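Local coordinates for uncharacterized protein (Bacteroides ovatus, PDB 4QEY) that is of unknown function but belongs to a family of PLAT/LH2- and C2-like lipoproteins and may bind calcium, at residues H13-E18 against M76-S81; G21-F26 against K91-S96; D27-F32 against V57-E62; G39-Y44 against C67-E72. All coordinates share one frame; numbering follows the deposited sequence.

Contact 1 (H13-E18 against M76-S81); sequences HKIVVE and MTCAGS. With EDO (1,2-ethanediol), chain N; EDO (1,2-ethanediol), chain O.
Ile-15 packs on Met-76 and Cys-78 with both of its branches. Its CD1 lies 3.7 Å from CG of Met-76, a selenomethionine in this structure. The two side chains pass one another, running opposite ways. The other branch, CG2, stands anti to the Ile-15 backbone N and reaches CB of Cys-78 at 3.7 Å. SG of Cys-78 then touches CG2 of Val-17 at 3.6 Å. Met-76 runs extended as far as SE and bends at the last torsion (chi3 -71°), which sets CE 3.5 Å from the backbone O of His-13. With alanine at Ile-15 both branches are gone, and a gap would probably open between Met-76 and Cys-78.

No hydrogen bond joins the two segments; polar groups bond other parts of the chain or ethanediol. His-13 uses ND1 with Thr-128 OG1 and NE2 with the backbone O of Thr-9. Lys-14 points away, and its NZ bonds O2 of an ethanediol at 2.8 Å.

The axes of segments 13-18 and 76-81 approach to 7.2 Å at 19°. Strands 13-21 and 73-84 belong to different antiparallel sheets, and this buried apolar layer is part of the core of a beta sandwich.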
loop_
_atom_site.group_PDB
_atom_site.type_symbol
_atom_site.label_atom_id
_atom_site.label_comp_id
_atom_site.label_asym_id
_atom_site.label_seq_id
_atom_site.Cartn_x
_atom_site.Cartn_y
_atom_site.Cartn_z
ATOM N N HIS A 13 4.379 10.368 7.712
ATOM C CA HIS A 13 4.609 9.051 7.120
ATOM C C HIS A 13 3.460 8.760 6.173
ATOM O O HIS A 13 2.303 8.893 6.573
ATOM C CB HIS A 13 4.759 7.975 8.202
ATOM C CG HIS A 13 6.049 8.060 8.950
ATOM N ND1 HIS A 13 7.014 7.089 8.819
ATOM C CD2 HIS A 13 6.516 9.028 9.768
ATOM C CE1 HIS A 13 8.017 7.465 9.593
ATOM N NE2 HIS A 13 7.760 8.625 10.185
ATOM N N LYS A 14 3.782 8.453 4.901
ATOM C CA LYS A 14 2.807 8.235 3.835
ATOM C C LYS A 14 3.224 7.076 2.951
ATOM O O LYS A 14 4.401 6.926 2.650
ATOM C CB LYS A 14 2.680 9.529 3.003
ATOM C CG LYS A 14 1.704 9.521 1.822
ATOM C CD LYS A 14 1.781 10.862 1.129
ATOM C CE LYS A 14 0.878 11.022 -0.058
ATOM N NZ LYS A 14 1.055 12.370 -0.665
ATOM N N ILE A 15 2.259 6.245 2.548
ATOM C CA ILE A 15 2.485 5.131 1.637
ATOM C C ILE A 15 1.426 5.230 0.533
ATOM O O ILE A 15 0.229 5.322 0.816
ATOM C CB ILE A 15 2.518 3.726 2.311
ATOM C CG1 ILE A 15 3.683 3.621 3.339
ATOM C CG2 ILE A 15 2.648 2.631 1.242
ATOM C CD1 ILE A 15 3.811 2.313 4.116
ATOM N N VAL A 16 1.890 5.255 -0.726
ATOM C CA VAL A 16 1.037 5.294 -1.906
ATOM C C VAL A 16 1.159 3.943 -2.623
ATOM O O VAL A 16 2.271 3.463 -2.885
ATOM C CB VAL A 16 1.378 6.488 -2.839
ATOM C CG1 VAL A 16 0.447 6.528 -4.058
ATOM C CG2 VAL A 16 1.319 7.810 -2.085
ATOM N N VAL A 17 0.005 3.320 -2.898
ATOM C CA VAL A 17 -0.107 2.067 -3.634
ATOM C C VAL A 17 -0.751 2.408 -4.979
ATOM O O VAL A 17 -1.766 3.107 -5.027
ATOM C CB VAL A 17 -0.878 0.961 -2.843
ATOM C CG1 VAL A 17 -0.947 -0.347 -3.634
ATOM C CG2 VAL A 17 -0.238 0.718 -1.475
ATOM N N GLU A 18 -0.109 1.976 -6.072
ATOM C CA GLU A 18 -0.594 2.174 -7.436
ATOM C C GLU A 18 -0.670 0.841 -8.161
ATOM O O GLU A 18 0.208 -0.010 -7.983
ATOM C CB GLU A 18 0.281 3.152 -8.218
ATOM C CG GLU A 18 0.123 4.604 -7.819
ATOM C CD GLU A 18 0.846 5.621 -8.687
ATOM O OE1 GLU A 18 1.685 5.222 -9.524
ATOM O OE2 GLU A 18 0.579 6.830 -8.513
HETATM N N MSE A 76 4.990 3.843 9.393
HETATM C CA MSE A 76 3.816 3.352 8.669
HETATM C C MSE A 76 4.171 2.054 7.937
HETATM O O MSE A 76 5.258 1.950 7.363
HETATM C CB MSE A 76 3.216 4.371 7.690
HETATM C CG MSE A 76 1.963 3.808 6.994
HETATM SE SE MSE A 76 0.971 4.991 5.866
HETATM C CE MSE A 76 0.266 6.077 7.237
ATOM N N THR A 77 3.252 1.075 7.967
ATOM C CA THR A 77 3.405 -0.212 7.293
ATOM C C THR A 77 2.226 -0.441 6.357
ATOM O O THR A 77 1.084 -0.116 6.681
ATOM C CB THR A 77 3.538 -1.360 8.309
ATOM O OG1 THR A 77 4.679 -1.100 9.115
ATOM C CG2 THR A 77 3.722 -2.721 7.652
ATOM N N CYS A 78 2.520 -1.002 5.192
ATOM C CA CYS A 78 1.523 -1.387 4.212
ATOM C C CYS A 78 1.722 -2.844 3.878
ATOM O O CYS A 78 2.797 -3.243 3.431
ATOM C CB CYS A 78 1.576 -0.510 2.964
ATOM S SG CYS A 78 0.377 -0.979 1.690
ATOM N N ALA A 79 0.695 -3.636 4.132
ATOM C CA ALA A 79 0.669 -5.067 3.813
ATOM C C ALA A 79 -0.381 -5.313 2.784
ATOM O O ALA A 79 -1.496 -4.809 2.922
ATOM C CB ALA A 79 0.400 -5.886 5.062
ATOM N N GLY A 80 -0.028 -6.036 1.738
ATOM C CA GLY A 80 -0.970 -6.319 0.667
ATOM C C GLY A 80 -0.983 -7.751 0.168
ATOM O O GLY A 80 -0.047 -8.525 0.396
ATOM N N SER A 81 -2.066 -8.105 -0.525
ATOM C CA SER A 81 -2.217 -9.390 -1.175
ATOM C C SER A 81 -2.796 -9.165 -2.558
ATOM O O SER A 81 -3.591 -8.254 -2.782
ATOM C CB SER A 81 -3.061 -10.378 -0.358
ATOM O OG SER A 81 -4.437 -10.045 -0.271
HETATM C C1 EDO N . 2.844 1.135 -11.605
HETATM O O1 EDO N . 1.728 0.313 -11.320
HETATM C C2 EDO N . 2.465 2.587 -11.223
HETATM O O2 EDO N . 1.295 3.054 -11.917
HETATM C C1 EDO O . 4.222 13.088 -3.353
HETATM O O1 EDO O . 3.212 12.107 -3.560
HETATM C C2 EDO O . 4.853 12.828 -1.985
HETATM O O2 EDO O . 3.812 12.848 -1.009
#

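Contact 2 (G21-F26 against K91-S96); sequences GNTDDF and KKLKIS. With EDO (1,2-ethanediol), chain L; EDO (1,2-ethanediol), chain M; EDO (1,2-ethanediol), chain N.
Gly-21 and Leu-93 form an antiparallel non-hydrogen-bonded pair, with CA atoms 4.9 Å apart. They mark the end of the ladder between strands 13-21 and 92-101 of the beta sandwich. From here segment 21-26 crosses to the other sheet. The backbone angles of Gly-21 call for glycine. Asn-22 is the centre of an inverse gamma turn. Its N donates to O of Lys-92 at 2.8 Å, nearly in line with the carbonyl. Its side chain closes the pair: OD1 takes the N-H of Lys-92 at 2.9 Å, in the carbonyl plane on a lone pair.

Phe-26 packs its ring against segment 91-96. CB of Leu-93 sits over one ring face, 3.6 Å from the centroid and 17° off the normal, a CH-pi contact. The backbone O of Lys-91 meets the ring edge near CZ. A serine in place of Phe-26 loses the ring, and would probably leave Leu-93 without the surface its CB rests on. Lys-91 bends at chi2 (-66°) and passes the Asp-25 carboxylate at a slant, CD nearest OD2. Their salt bridge is long, 3.8 Å from NZ of Lys-91 to OD2 of Asp-25. CD1 of Leu-93 touches CG2 of Thr-23 at 3.7 Å.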
loop_
_atom_site.group_PDB
_atom_site.type_symbol
_atom_site.label_atom_id
_atom_site.label_comp_id
_atom_site.label_asym_id
_atom_site.label_seq_id
_atom_site.Cartn_x
_atom_site.Cartn_y
_atom_site.Cartn_z
ATOM N N GLY A 21 -2.459 -2.295 -15.482
ATOM C CA GLY A 21 -2.527 -3.533 -16.237
ATOM C C GLY A 21 -3.927 -4.081 -16.278
ATOM O O GLY A 21 -4.900 -3.320 -16.354
ATOM N N ASN A 22 -4.028 -5.414 -16.196
ATOM C CA ASN A 22 -5.292 -6.140 -16.234
ATOM C C ASN A 22 -5.902 -6.152 -14.856
ATOM O O ASN A 22 -6.083 -7.220 -14.282
ATOM C CB ASN A 22 -5.050 -7.558 -16.759
ATOM C CG ASN A 22 -4.475 -7.606 -18.142
ATOM O OD1 ASN A 22 -3.435 -8.202 -18.365
ATOM N ND2 ASN A 22 -5.114 -6.957 -19.098
ATOM N N THR A 23 -6.240 -4.963 -14.333
ATOM C CA THR A 23 -6.725 -4.756 -12.960
ATOM C C THR A 23 -8.055 -5.512 -12.698
ATOM O O THR A 23 -8.332 -5.870 -11.557
ATOM C CB THR A 23 -6.892 -3.250 -12.650
ATOM O OG1 THR A 23 -7.751 -2.678 -13.641
ATOM C CG2 THR A 23 -5.553 -2.499 -12.588
ATOM N N ASP A 24 -8.828 -5.804 -13.734
ATOM C CA ASP A 24 -10.101 -6.514 -13.585
ATOM C C ASP A 24 -9.907 -8.025 -13.325
ATOM O O ASP A 24 -10.836 -8.687 -12.841
ATOM C CB ASP A 24 -10.958 -6.316 -14.846
ATOM C CG ASP A 24 -11.418 -4.881 -15.074
ATOM O OD1 ASP A 24 -11.333 -4.063 -14.121
ATOM O OD2 ASP A 24 -11.911 -4.585 -16.190
ATOM N N ASP A 25 -8.703 -8.557 -13.626
ATOM C CA ASP A 25 -8.395 -9.983 -13.495
ATOM C C ASP A 25 -7.657 -10.329 -12.180
ATOM O O ASP A 25 -7.205 -11.455 -12.005
ATOM C CB ASP A 25 -7.536 -10.415 -14.691
ATOM C CG ASP A 25 -8.273 -10.305 -16.003
ATOM O OD1 ASP A 25 -9.399 -10.827 -16.094
ATOM O OD2 ASP A 25 -7.723 -9.700 -16.935
ATOM N N PHE A 26 -7.600 -9.392 -11.249
ATOM C CA PHE A 26 -6.968 -9.556 -9.949
ATOM C C PHE A 26 -7.828 -8.936 -8.877
ATOM O O PHE A 26 -8.730 -8.160 -9.192
ATOM C CB PHE A 26 -5.562 -8.898 -9.947
ATOM C CG PHE A 26 -4.557 -9.487 -10.913
ATOM C CD1 PHE A 26 -4.473 -9.026 -12.225
ATOM C CD2 PHE A 26 -3.681 -10.491 -10.507
ATOM C CE1 PHE A 26 -3.546 -9.567 -13.113
ATOM C CE2 PHE A 26 -2.765 -11.051 -11.407
ATOM C CZ PHE A 26 -2.699 -10.578 -12.696
ATOM N N LYS A 91 -2.233 -12.697 -17.957
ATOM C CA LYS A 91 -2.836 -11.468 -17.441
ATOM C C LYS A 91 -1.835 -10.836 -16.479
ATOM O O LYS A 91 -1.293 -11.532 -15.625
ATOM C CB LYS A 91 -4.201 -11.735 -16.785
ATOM C CG LYS A 91 -5.261 -12.324 -17.728
ATOM C CD LYS A 91 -5.672 -11.367 -18.840
ATOM C CE LYS A 91 -6.890 -11.844 -19.582
ATOM N NZ LYS A 91 -7.363 -10.821 -20.553
ATOM N N LYS A 92 -1.523 -9.552 -16.663
ATOM C CA LYS A 92 -0.500 -8.882 -15.873
ATOM C C LYS A 92 -1.051 -7.772 -14.997
ATOM O O LYS A 92 -1.935 -7.013 -15.403
ATOM C CB LYS A 92 0.598 -8.267 -16.779
ATOM C CG LYS A 92 1.336 -9.249 -17.692
ATOM C CD LYS A 92 2.454 -8.576 -18.477
ATOM C CE LYS A 92 3.213 -9.569 -19.335
ATOM N NZ LYS A 92 4.391 -8.961 -20.001
ATOM N N LEU A 93 -0.471 -7.664 -13.793
ATOM C CA LEU A 93 -0.744 -6.598 -12.846
ATOM C C LEU A 93 0.565 -6.006 -12.414
ATOM O O LEU A 93 1.465 -6.731 -12.003
ATOM C CB LEU A 93 -1.571 -7.027 -11.621
ATOM C CG LEU A 93 -2.103 -5.847 -10.770
ATOM C CD1 LEU A 93 -3.271 -5.173 -11.454
ATOM C CD2 LEU A 93 -2.540 -6.299 -9.413
ATOM N N LYS A 94 0.668 -4.686 -12.513
ATOM C CA LYS A 94 1.823 -3.913 -12.077
ATOM C C LYS A 94 1.452 -3.198 -10.804
ATOM O O LYS A 94 0.417 -2.525 -10.756
ATOM C CB LYS A 94 2.290 -2.922 -13.163
ATOM C CG LYS A 94 3.493 -3.295 -13.968
ATOM C CD LYS A 94 3.911 -2.067 -14.760
ATOM C CE LYS A 94 4.994 -2.362 -15.766
ATOM N NZ LYS A 94 5.269 -1.184 -16.633
ATOM N N ILE A 95 2.266 -3.370 -9.759
ATOM C CA ILE A 95 2.067 -2.746 -8.448
ATOM C C ILE A 95 3.277 -1.923 -8.077
ATOM O O ILE A 95 4.403 -2.404 -8.202
ATOM C CB ILE A 95 1.789 -3.844 -7.364
ATOM C CG1 ILE A 95 0.449 -4.592 -7.600
ATOM C CG2 ILE A 95 1.882 -3.318 -5.923
ATOM C CD1 ILE A 95 -0.837 -3.749 -7.444
ATOM N N SER A 96 3.050 -0.689 -7.612
ATOM C CA SER A 96 4.119 0.129 -7.059
ATOM C C SER A 96 3.691 0.563 -5.660
ATOM O O SER A 96 2.544 0.979 -5.464
ATOM C CB SER A 96 4.493 1.317 -7.946
ATOM O OG SER A 96 3.577 2.395 -7.863
HETATM C C1 EDO L . -7.927 -4.650 -8.804
HETATM O O1 EDO L . -6.801 -5.165 -9.458
HETATM C C2 EDO L . -8.124 -5.509 -7.557
HETATM O O2 EDO L . -9.212 -5.080 -6.781
HETATM C C1 EDO M . -11.389 -5.626 -9.642
HETATM O O1 EDO M . -10.797 -6.826 -10.135
HETATM C C2 EDO M . -12.265 -5.890 -8.373
HETATM O O2 EDO M . -11.466 -6.434 -7.325
HETATM C C1 EDO N . 2.844 1.135 -11.605
HETATM O O1 EDO N . 1.728 0.313 -11.320
HETATM C C2 EDO N . 2.465 2.587 -11.223
HETATM O O2 EDO N . 1.295 3.054 -11.917
#

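Contact 3 (D27-F32 against V57-E62); sequences DLNIAF and VNKVTE. With EDO (1,2-ethanediol), chain L; EDO (1,2-ethanediol), chain M.
Edge strand 55-57 ends against strand 26-36, where Ile-30 and Val-57 form an antiparallel hydrogen-bonded pair. N of Ile-30 donates to O of Val-57 at 3.0 Å, and N of Val-57 returns a bond to O of Ile-30 at 2.9 Å. Beyond this pair the ladder breaks. In regular pairing, N of Lys-59 would bond O of Leu-28. Here N of Val-60 takes that carbonyl instead, at 2.8 Å and in its plane. CG of Asn-29 stands anti to its carbonyl carbon (chi1 -50°), which lets OD1 accept from N of Lys-59 at 2.9 Å, the donor tilted 33° from the amide plane. ND2 of Asn-29 is held by OG of Ser-81, so the amide is gripped at both ends.

The extra residue turns the chain inward, off the edge of this sheet of the beta sandwich and on toward strand 64-68 of the other. Val-60 points into the interior. Its CG2 meets CG1 of Ile-30 at 3.8 Å, the two side chains crossing at about a right angle. Its CB lies alongside CD2 of Leu-28.

On the outer side Asp-27 and Lys-59 run side by side. OD2 of Asp-27 and NZ of Lys-59 are 4.5 Å apart, too far for a salt bridge. OD1 of Asp-27 accepts from O2 of one ethanediol. A second ethanediol donates through its own O2 to O of Val-60 at 2.7 Å.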
loop_
_atom_site.group_PDB
_atom_site.type_symbol
_atom_site.label_atom_id
_atom_site.label_comp_id
_atom_site.label_asym_id
_atom_site.label_seq_id
_atom_site.Cartn_x
_atom_site.Cartn_y
_atom_site.Cartn_z
ATOM N N ASP A 27 -7.558 -9.303 -7.616
ATOM C CA ASP A 27 -8.068 -8.716 -6.377
ATOM C C ASP A 27 -6.872 -8.170 -5.604
ATOM O O ASP A 27 -5.969 -8.931 -5.303
ATOM C CB ASP A 27 -8.896 -9.694 -5.530
ATOM C CG ASP A 27 -10.263 -10.070 -6.047
ATOM O OD1 ASP A 27 -10.818 -9.316 -6.878
ATOM O OD2 ASP A 27 -10.810 -11.076 -5.570
ATOM N N LEU A 28 -6.820 -6.860 -5.368
ATOM C CA LEU A 28 -5.783 -6.190 -4.586
ATOM C C LEU A 28 -6.382 -5.816 -3.243
ATOM O O LEU A 28 -7.382 -5.078 -3.194
ATOM C CB LEU A 28 -5.198 -4.950 -5.315
ATOM C CG LEU A 28 -4.197 -4.097 -4.541
ATOM C CD1 LEU A 28 -2.911 -4.888 -4.216
ATOM C CD2 LEU A 28 -3.861 -2.855 -5.298
ATOM N N ASN A 29 -5.806 -6.371 -2.162
ATOM C CA ASN A 29 -6.229 -6.128 -0.785
ATOM C C ASN A 29 -5.075 -5.507 -0.063
ATOM O O ASN A 29 -3.972 -6.055 -0.105
ATOM C CB ASN A 29 -6.702 -7.426 -0.116
ATOM C CG ASN A 29 -7.704 -8.174 -0.951
ATOM O OD1 ASN A 29 -8.847 -7.738 -1.127
ATOM N ND2 ASN A 29 -7.258 -9.279 -1.557
ATOM N N ILE A 30 -5.275 -4.316 0.512
ATOM C CA ILE A 30 -4.178 -3.624 1.183
ATOM C C ILE A 30 -4.642 -3.179 2.587
ATOM O O ILE A 30 -5.816 -2.902 2.821
ATOM C CB ILE A 30 -3.585 -2.452 0.361
ATOM C CG1 ILE A 30 -4.647 -1.427 -0.047
ATOM C CG2 ILE A 30 -2.843 -2.967 -0.882
ATOM C CD1 ILE A 30 -4.143 -0.226 -0.963
ATOM N N ALA A 31 -3.702 -3.223 3.535
ATOM C CA ALA A 31 -3.904 -2.825 4.914
ATOM C C ALA A 31 -2.784 -1.899 5.341
ATOM O O ALA A 31 -1.618 -2.181 5.075
ATOM C CB ALA A 31 -3.979 -4.049 5.820
ATOM N N PHE A 32 -3.146 -0.772 5.955
ATOM C CA PHE A 32 -2.220 0.241 6.464
ATOM C C PHE A 32 -2.353 0.380 7.962
ATOM O O PHE A 32 -3.469 0.360 8.516
ATOM C CB PHE A 32 -2.446 1.605 5.814
ATOM C CG PHE A 32 -2.359 1.689 4.313
ATOM C CD1 PHE A 32 -3.474 1.436 3.522
ATOM C CD2 PHE A 32 -1.199 2.147 3.694
ATOM C CE1 PHE A 32 -3.418 1.586 2.134
ATOM C CE2 PHE A 32 -1.146 2.322 2.307
ATOM C CZ PHE A 32 -2.259 2.041 1.533
ATOM N N VAL A 57 -8.459 -1.771 2.813
ATOM C CA VAL A 57 -9.201 -1.680 1.554
ATOM C C VAL A 57 -9.195 -3.060 0.870
ATOM O O VAL A 57 -8.143 -3.530 0.431
ATOM C CB VAL A 57 -8.651 -0.581 0.600
ATOM C CG1 VAL A 57 -9.646 -0.281 -0.524
ATOM C CG2 VAL A 57 -8.316 0.693 1.353
ATOM N N ASN A 58 -10.355 -3.706 0.794
ATOM C CA ASN A 58 -10.494 -4.983 0.087
ATOM C C ASN A 58 -10.903 -4.720 -1.337
ATOM O O ASN A 58 -11.730 -3.832 -1.570
ATOM C CB ASN A 58 -11.502 -5.905 0.776
ATOM C CG ASN A 58 -11.034 -6.475 2.083
ATOM O OD1 ASN A 58 -9.856 -6.806 2.284
ATOM N ND2 ASN A 58 -11.981 -6.702 2.964
ATOM N N LYS A 59 -10.318 -5.467 -2.297
ATOM C CA LYS A 59 -10.598 -5.388 -3.744
ATOM C C LYS A 59 -10.567 -3.909 -4.210
ATOM O O LYS A 59 -11.586 -3.358 -4.639
ATOM C CB LYS A 59 -11.945 -6.060 -4.083
ATOM C CG LYS A 59 -11.987 -7.525 -3.682
ATOM C CD LYS A 59 -13.369 -8.162 -3.755
ATOM C CE LYS A 59 -13.285 -9.615 -3.334
ATOM N NZ LYS A 59 -14.608 -10.270 -3.256
ATOM N N VAL A 60 -9.378 -3.280 -4.094
ATOM C CA VAL A 60 -9.084 -1.896 -4.496
ATOM C C VAL A 60 -9.479 -1.701 -5.971
ATOM O O VAL A 60 -8.977 -2.418 -6.829
ATOM C CB VAL A 60 -7.596 -1.553 -4.258
ATOM C CG1 VAL A 60 -7.267 -0.153 -4.740
ATOM C CG2 VAL A 60 -7.214 -1.716 -2.794
ATOM N N THR A 61 -10.412 -0.771 -6.244
ATOM C CA THR A 61 -10.905 -0.470 -7.596
ATOM C C THR A 61 -10.176 0.779 -8.153
ATOM O O THR A 61 -10.060 0.927 -9.369
ATOM C CB THR A 61 -12.442 -0.283 -7.608
ATOM O OG1 THR A 61 -12.818 0.712 -6.658
ATOM C CG2 THR A 61 -13.185 -1.553 -7.291
ATOM N N GLU A 62 -9.683 1.651 -7.266
ATOM C CA GLU A 62 -8.920 2.844 -7.621
ATOM C C GLU A 62 -7.513 2.456 -8.105
ATOM O O GLU A 62 -6.962 1.446 -7.652
ATOM C CB GLU A 62 -8.833 3.792 -6.405
ATOM C CG GLU A 62 -10.173 4.219 -5.816
ATOM C CD GLU A 62 -11.154 4.938 -6.731
ATOM O OE1 GLU A 62 -10.720 5.684 -7.642
ATOM O OE2 GLU A 62 -12.373 4.782 -6.497
HETATM C C1 EDO L . -7.927 -4.650 -8.804
HETATM O O1 EDO L . -6.801 -5.165 -9.458
HETATM C C2 EDO L . -8.124 -5.509 -7.557
HETATM O O2 EDO L . -9.212 -5.080 -6.781
HETATM C C1 EDO M . -11.389 -5.626 -9.642
HETATM O O1 EDO M . -10.797 -6.826 -10.135
HETATM C C2 EDO M . -12.265 -5.890 -8.373
HETATM O O2 EDO M . -11.466 -6.434 -7.325
#

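Contact 4 (G39-Y44 against C67-E72); sequences GVAKLY and CQTGKE
Tyr-44 and Gln-68 make a single antiparallel bridge that joins the short strand 43-44 to strand 64-68, an outermost strand of its sheet in the beta sandwich. N of Tyr-44 donates to O of Gln-68 at 2.8 Å, and N of Gln-68 donates to O of Tyr-44 at 2.9 Å. From Ala-41 to Tyr-44 and from Cys-67 to Gly-70 the chains run 121° apart.

Leu-43 can be followed outward, and nearly all of it rests on one sulfur. Its CB is 3.8 Å from SG of Cys-67. CG lies a little farther from the same SG, at 4.1 Å. The sulfur sits against this branch point, both methyls at similar distances. CD1 of Leu-43 returns to 3.8 Å from SG of Cys-67, while CD2 stays slightly farther off and also faces CG2 of Thr-69. SG of Cys-67 stands anti to its own backbone N (chi1 -171°), which presents it to this leucine. Met-76 and Tyr-55 also touch both side chains, so the pair belongs to the buried interior.

The next apolar touch is CB of Ala-41 on CG2 of Thr-69, at 3.9 Å. OG1 of Thr-69 donates to O of Gly-70 and accepts from N of His-13, which ties this turn to strand 13-21. The Tyr-44 ring turns its edge, not its face, to the backbone between Thr-69 and Gly-70.

Two waters complete the bonding. One links O of Lys-42 to N of Gly-70. The other donates to O of Tyr-44 and to OE1 of Gln-68, the latter at 2.8 Å.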
loop_
_atom_site.group_PDB
_atom_site.type_symbol
_atom_site.label_atom_id
_atom_site.label_comp_id
_atom_site.label_asym_id
_atom_site.label_seq_id
_atom_site.Cartn_x
_atom_site.Cartn_y
_atom_site.Cartn_z
ATOM N N GLY A 39 1.414 7.605 20.457
ATOM C CA GLY A 39 0.794 6.283 20.505
ATOM C C GLY A 39 0.285 5.818 19.153
ATOM O O GLY A 39 1.042 5.806 18.177
ATOM N N VAL A 40 -1.011 5.430 19.085
ATOM C CA VAL A 40 -1.661 4.975 17.854
ATOM C C VAL A 40 -1.962 6.211 17.003
ATOM O O VAL A 40 -2.514 7.190 17.509
ATOM C CB VAL A 40 -2.931 4.116 18.101
ATOM C CG1 VAL A 40 -3.412 3.488 16.797
ATOM C CG2 VAL A 40 -2.684 3.020 19.135
ATOM N N ALA A 41 -1.581 6.172 15.723
ATOM C CA ALA A 41 -1.733 7.293 14.812
ATOM C C ALA A 41 -3.079 7.317 14.092
ATOM O O ALA A 41 -3.574 6.290 13.620
ATOM C CB ALA A 41 -0.634 7.238 13.771
ATOM N N LYS A 42 -3.634 8.524 13.954
ATOM C CA LYS A 42 -4.807 8.759 13.124
ATOM C C LYS A 42 -4.412 8.603 11.666
ATOM O O LYS A 42 -3.284 8.952 11.318
ATOM C CB LYS A 42 -5.388 10.148 13.377
ATOM C CG LYS A 42 -6.125 10.325 14.675
ATOM C CD LYS A 42 -7.014 11.526 14.485
ATOM C CE LYS A 42 -7.984 11.792 15.595
ATOM N NZ LYS A 42 -9.125 12.625 15.101
ATOM N N LEU A 43 -5.291 8.084 10.808
ATOM C CA LEU A 43 -4.896 7.925 9.403
ATOM C C LEU A 43 -5.731 8.836 8.516
ATOM O O LEU A 43 -6.916 9.039 8.762
ATOM C CB LEU A 43 -5.000 6.458 8.929
ATOM C CG LEU A 43 -4.168 5.424 9.696
ATOM C CD1 LEU A 43 -4.391 4.042 9.126
ATOM C CD2 LEU A 43 -2.671 5.780 9.678
ATOM N N TYR A 44 -5.101 9.381 7.486
ATOM C CA TYR A 44 -5.752 10.321 6.597
ATOM C C TYR A 44 -5.505 9.998 5.154
ATOM O O TYR A 44 -4.449 9.476 4.806
ATOM C CB TYR A 44 -5.228 11.751 6.879
ATOM C CG TYR A 44 -5.330 12.194 8.320
ATOM C CD1 TYR A 44 -6.517 12.710 8.827
ATOM C CD2 TYR A 44 -4.232 12.117 9.175
ATOM C CE1 TYR A 44 -6.619 13.113 10.157
ATOM C CE2 TYR A 44 -4.318 12.530 10.503
ATOM C CZ TYR A 44 -5.513 13.038 10.988
ATOM O OH TYR A 44 -5.611 13.484 12.288
ATOM N N CYS A 67 -2.361 6.716 1.989
ATOM C CA CYS A 67 -2.607 6.748 3.422
ATOM C C CYS A 67 -1.444 7.484 4.103
ATOM O O CYS A 67 -0.291 7.245 3.759
ATOM C CB CYS A 67 -2.802 5.342 3.975
ATOM S SG CYS A 67 -3.376 5.309 5.684
ATOM N N GLN A 68 -1.748 8.417 5.022
ATOM C CA GLN A 68 -0.725 9.195 5.735
ATOM C C GLN A 68 -1.110 9.466 7.194
ATOM O O GLN A 68 -2.285 9.400 7.549
ATOM C CB GLN A 68 -0.466 10.542 5.026
ATOM C CG GLN A 68 -1.643 11.516 5.069
ATOM C CD GLN A 68 -1.475 12.675 4.149
ATOM O OE1 GLN A 68 -1.409 12.518 2.935
ATOM N NE2 GLN A 68 -1.516 13.870 4.701
ATOM N N THR A 69 -0.102 9.807 8.014
ATOM C CA THR A 69 -0.239 10.209 9.411
ATOM C C THR A 69 -0.190 11.736 9.525
ATOM O O THR A 69 -0.079 12.439 8.520
ATOM C CB THR A 69 0.873 9.581 10.295
ATOM O OG1 THR A 69 2.141 10.089 9.897
ATOM C CG2 THR A 69 0.882 8.098 10.290
ATOM N N GLY A 70 -0.184 12.220 10.761
ATOM C CA GLY A 70 0.006 13.624 11.081
ATOM C C GLY A 70 1.493 13.886 11.136
ATOM O O GLY A 70 2.286 12.984 10.834
ATOM N N LYS A 71 1.887 15.109 11.538
ATOM C CA LYS A 71 3.286 15.550 11.607
ATOM C C LYS A 71 4.110 14.764 12.655
ATOM O O LYS A 71 5.338 14.794 12.580
ATOM C CB LYS A 71 3.353 17.053 11.935
ATOM N N GLU A 72 3.455 14.081 13.621
ATOM C CA GLU A 72 4.152 13.376 14.700
ATOM C C GLU A 72 4.228 11.854 14.459
ATOM O O GLU A 72 4.521 11.101 15.394
ATOM C CB GLU A 72 3.478 13.659 16.054
ATOM C CG GLU A 72 4.072 14.857 16.793
ATOM C CD GLU A 72 4.006 16.232 16.152
ATOM O OE1 GLU A 72 3.010 16.532 15.455
ATOM O OE2 GLU A 72 4.925 17.040 16.414
HETATM O O HOH W 1 -1.692 10.569 12.408
HETATM O O HOH W 2 -2.699 10.165 2.109
#

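Overall arrangement
All four contacts belong to one beta sandwich; contact 4 also brings in the small sheet of strands 43-44 and 50-52. Contact 1 sits about 3 Å from the chain's centre and joins the sheets face to face. Contacts 2 and 4 lie at opposite ends, their centres about 29 Å apart. Contact 3 closes an edge, its centre about 10 Å from that of contact 1. The first segments follow in order: 13-18, 21-26, 27-32, 39-44. Their partners come later as 57-62, 67-72, 76-81 and 91-96. Contacts 3 and 4 therefore fall within the span of contact 1, which itself crosses contact 2. Phe-32 connects several of them, touching Ile-15, Cys-78 and Cys-67. The interleaving ties distant parts of the chain into a single core.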